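Local atomic coordinates of nitroreductase family protein (Clostridium novyi, PDB entry 3G14), a protein that probably works as an oxidoreductase of the nitroreductase family, whose members typically use a bound FMN cofactor. Residues V7-R11 and V112-D117. Residues are numbered along the deposited sequence; the frame is centred on the assembly and turned at random.
Sequences VIKKR and VLGATD. With SO4 (sulfate ion), chain E.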
ATOM      1  N   VAL B   7      11.457  -8.500   7.287  1.00 15.70           N
ATOM      2  CA  VAL B   7      11.298  -7.090   6.889  1.00 14.62           C
ATOM      3  C   VAL B   7       9.969  -6.544   7.434  1.00 15.54           C
ATOM      4  O   VAL B   7       9.878  -5.440   7.997  1.00 13.01           O
ATOM      5  CB  VAL B   7      11.436  -6.878   5.360  1.00 15.68           C
ATOM      6  CG1 VAL B   7      11.106  -5.433   4.973  1.00 18.46           C
ATOM      7  CG2 VAL B   7      12.838  -7.255   4.875  1.00 12.92           C
ATOM      8  N   ILE B   8       8.919  -7.340   7.315  1.00 14.37           N
ATOM      9  CA  ILE B   8       7.605  -6.890   7.777  1.00 15.46           C
ATOM     10  C   ILE B   8       7.640  -6.625   9.289  1.00 16.16           C
ATOM     11  O   ILE B   8       7.063  -5.652   9.751  1.00 16.73           O
ATOM     12  CB  ILE B   8       6.505  -7.961   7.458  1.00 16.93           C
ATOM     13  CG1 ILE B   8       6.483  -8.213   5.943  1.00 18.45           C
ATOM     14  CG2 ILE B   8       5.117  -7.547   8.063  1.00 14.67           C
ATOM     15  CD1 ILE B   8       6.052  -7.008   5.054  1.00 17.33           C
ATOM     16  N   LYS B   9       8.289  -7.536  10.025  1.00 13.70           N
ATOM     17  CA  LYS B   9       8.390  -7.451  11.471  1.00 16.14           C
ATOM     18  C   LYS B   9       9.261  -6.307  11.921  1.00 16.16           C
ATOM     19  O   LYS B   9       8.985  -5.700  12.961  1.00 19.51           O
ATOM     20  CB  LYS B   9       8.907  -8.758  12.076  1.00 14.27           C
ATOM     21  CG  LYS B   9       7.910  -9.892  12.019  1.00 17.90           C
ATOM     22  CD  LYS B   9       8.468 -11.136  12.654  1.00 22.02           C
ATOM     23  CE  LYS B   9       7.620 -12.320  12.321  1.00 27.06           C
ATOM     24  NZ  LYS B   9       8.129 -13.560  12.990  1.00 35.46           N
ATOM     25  N   LYS B  10      10.317  -6.006  11.175  1.00 15.48           N
ATOM     26  CA  LYS B  10      11.283  -4.981  11.609  1.00 18.32           C
ATOM     27  C   LYS B  10      10.795  -3.561  11.340  1.00 18.56           C
ATOM     28  O   LYS B  10      11.223  -2.625  12.004  1.00 19.30           O
ATOM     29  CB  LYS B  10      12.643  -5.209  10.930  1.00 21.22           C
ATOM     30  CG  LYS B  10      13.714  -4.149  11.266  1.00 22.61           C
ATOM     31  CD  LYS B  10      15.139  -4.664  11.141  1.00 23.04           C
ATOM     32  CE  LYS B  10      16.177  -3.539  10.862  1.00 37.18           C
ATOM     33  NZ  LYS B  10      16.152  -2.945   9.433  1.00 36.64           N
ATOM     34  N   ARG B  11       9.910  -3.394  10.354  1.00 17.66           N
ATOM     35  CA  ARG B  11       9.451  -2.071   9.978  1.00 19.63           C
ATOM     36  C   ARG B  11       8.815  -1.366  11.166  1.00 18.56           C
ATOM     37  O   ARG B  11       7.918  -1.895  11.787  1.00 20.62           O
ATOM     38  CB  ARG B  11       8.427  -2.121   8.841  1.00 21.27           C
ATOM     39  CG  ARG B  11       8.032  -0.730   8.337  1.00 18.84           C
ATOM     40  CD  ARG B  11       6.560  -0.639   7.972  1.00 18.62           C
ATOM     41  NE  ARG B  11       5.670  -1.108   9.017  1.00 16.70           N
ATOM     42  CZ  ARG B  11       5.310  -0.418  10.102  1.00 22.93           C
ATOM     43  NH1 ARG B  11       5.780   0.819  10.351  1.00 18.95           N
ATOM     44  NH2 ARG B  11       4.473  -0.991  10.956  1.00 22.99           N
ATOM     45  N   VAL B 112       8.658   2.158   1.721  1.00 16.79           N
ATOM     46  CA  VAL B 112       8.814   1.977   3.171  1.00 16.10           C
ATOM     47  C   VAL B 112       9.393   0.600   3.512  1.00 14.03           C
ATOM     48  O   VAL B 112      10.385   0.486   4.250  1.00 14.48           O
ATOM     49  CB  VAL B 112       7.465   2.282   3.906  1.00 17.09           C
ATOM     50  CG1 VAL B 112       7.430   1.676   5.332  1.00 18.48           C
ATOM     51  CG2 VAL B 112       7.180   3.789   3.890  1.00 15.06           C
ATOM     52  N   LEU B 113       8.794  -0.456   2.969  1.00 13.36           N
ATOM     53  CA  LEU B 113       9.333  -1.781   3.238  1.00 14.13           C
ATOM     54  C   LEU B 113      10.722  -1.997   2.626  1.00 16.33           C
ATOM     55  O   LEU B 113      11.611  -2.643   3.223  1.00 16.27           O
ATOM     56  CB  LEU B 113       8.357  -2.840   2.765  1.00 15.62           C
ATOM     57  CG  LEU B 113       7.032  -2.898   3.488  1.00 14.75           C
ATOM     58  CD1 LEU B 113       6.125  -3.830   2.711  1.00 14.42           C
ATOM     59  CD2 LEU B 113       7.215  -3.344   4.998  1.00 16.55           C
ATOM     60  N   GLY B 114      10.934  -1.470   1.431  1.00 15.11           N
ATOM     61  CA  GLY B 114      12.244  -1.555   0.815  1.00 14.54           C
ATOM     62  C   GLY B 114      13.329  -0.826   1.603  1.00 14.02           C
ATOM     63  O   GLY B 114      14.444  -1.342   1.754  1.00 14.58           O
ATOM     64  N   ALA B 115      12.995   0.361   2.128  1.00 14.33           N
ATOM     65  CA  ALA B 115      13.913   1.087   3.046  1.00 15.33           C
ATOM     66  C   ALA B 115      14.324   0.220   4.212  1.00 14.31           C
ATOM     67  O   ALA B 115      15.499   0.156   4.540  1.00 14.99           O
ATOM     68  CB  ALA B 115      13.282   2.377   3.586  1.00 15.39           C
ATOM     69  N   THR B 116      13.343  -0.403   4.869  1.00 16.08           N
ATOM     70  CA  THR B 116      13.601  -1.305   5.981  1.00 17.84           C
ATOM     71  C   THR B 116      14.576  -2.431   5.592  1.00 16.79           C
ATOM     72  O   THR B 116      15.556  -2.697   6.297  1.00 15.20           O
ATOM     73  CB  THR B 116      12.297  -1.931   6.498  1.00 19.65           C
ATOM     74  OG1 THR B 116      11.343  -0.895   6.794  1.00 22.53           O
ATOM     75  CG2 THR B 116      12.583  -2.799   7.728  1.00 19.41           C
ATOM     76  N   ASP B 117      14.294  -3.080   4.463  1.00 13.71           N
ATOM     77  CA  ASP B 117      15.181  -4.094   3.860  1.00 15.05           C
ATOM     78  C   ASP B 117      16.620  -3.619   3.649  1.00 16.09           C
ATOM     79  O   ASP B 117      17.550  -4.423   3.783  1.00 15.55           O
ATOM     80  CB  ASP B 117      14.540  -4.558   2.528  1.00 17.78           C
ATOM     81  CG  ASP B 117      15.359  -5.570   1.785  1.00 20.40           C
ATOM     82  OD1 ASP B 117      15.559  -6.671   2.308  1.00 18.88           O
ATOM     83  OD2 ASP B 117      15.805  -5.252   0.665  1.00 20.96           O
TER
HETATM   84  S   SO4 E 193       4.619   1.579  13.945  1.00 31.91           S
HETATM   85  O1  SO4 E 193       3.693   2.227  14.860  1.00 31.11           O
HETATM   86  O2  SO4 E 193       4.379   0.137  13.874  1.00 33.10           O
HETATM   87  O3  SO4 E 193       5.993   1.753  14.423  1.00 28.08           O
HETATM   88  O4  SO4 E 193       4.423   2.146  12.610  1.00 24.30           O
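V7 and T116 meet at the heart of a helix-helix contact in a nitroreductase fold, where the short N-terminal helix 4-10 packs on the C-terminal end of helix 99-117. The tight part is buried van der Waals packing, methyls against oxygens as well as carbon. With CG1 anti to the backbone N (chi1 173°), V7 pushes that methyl against the backbone O of L113 at 3.3 Å, while CG2 lies beside CB and OD1 of D117. The methyl of T116, CG2, faces back to within 3.8 Å of the backbone O of V7. Next to this, CD1 of I8 touches both methyls of L113, a purely apolar piece, and F4 of the second subunit packs on V7, L113 and D117. At the exposed side K10 slides past T116 in the opposite direction, its aliphatic CG 4.0 Å from CG2 of T116. CD of R11, just beyond the helix, rests on CG1 of V112 at 3.6 Å; bends at chi2 and chi3 then turn the guanidinium toward a sulfate, probably from the crystallisation liquor and held too by S13. R11 NH2 hydrogen-bonds sulfate O2 and also O of R36 of the second subunit, and R11 NH1 donates to sulfate O4 at 3.0 Å (N-H...O 164°).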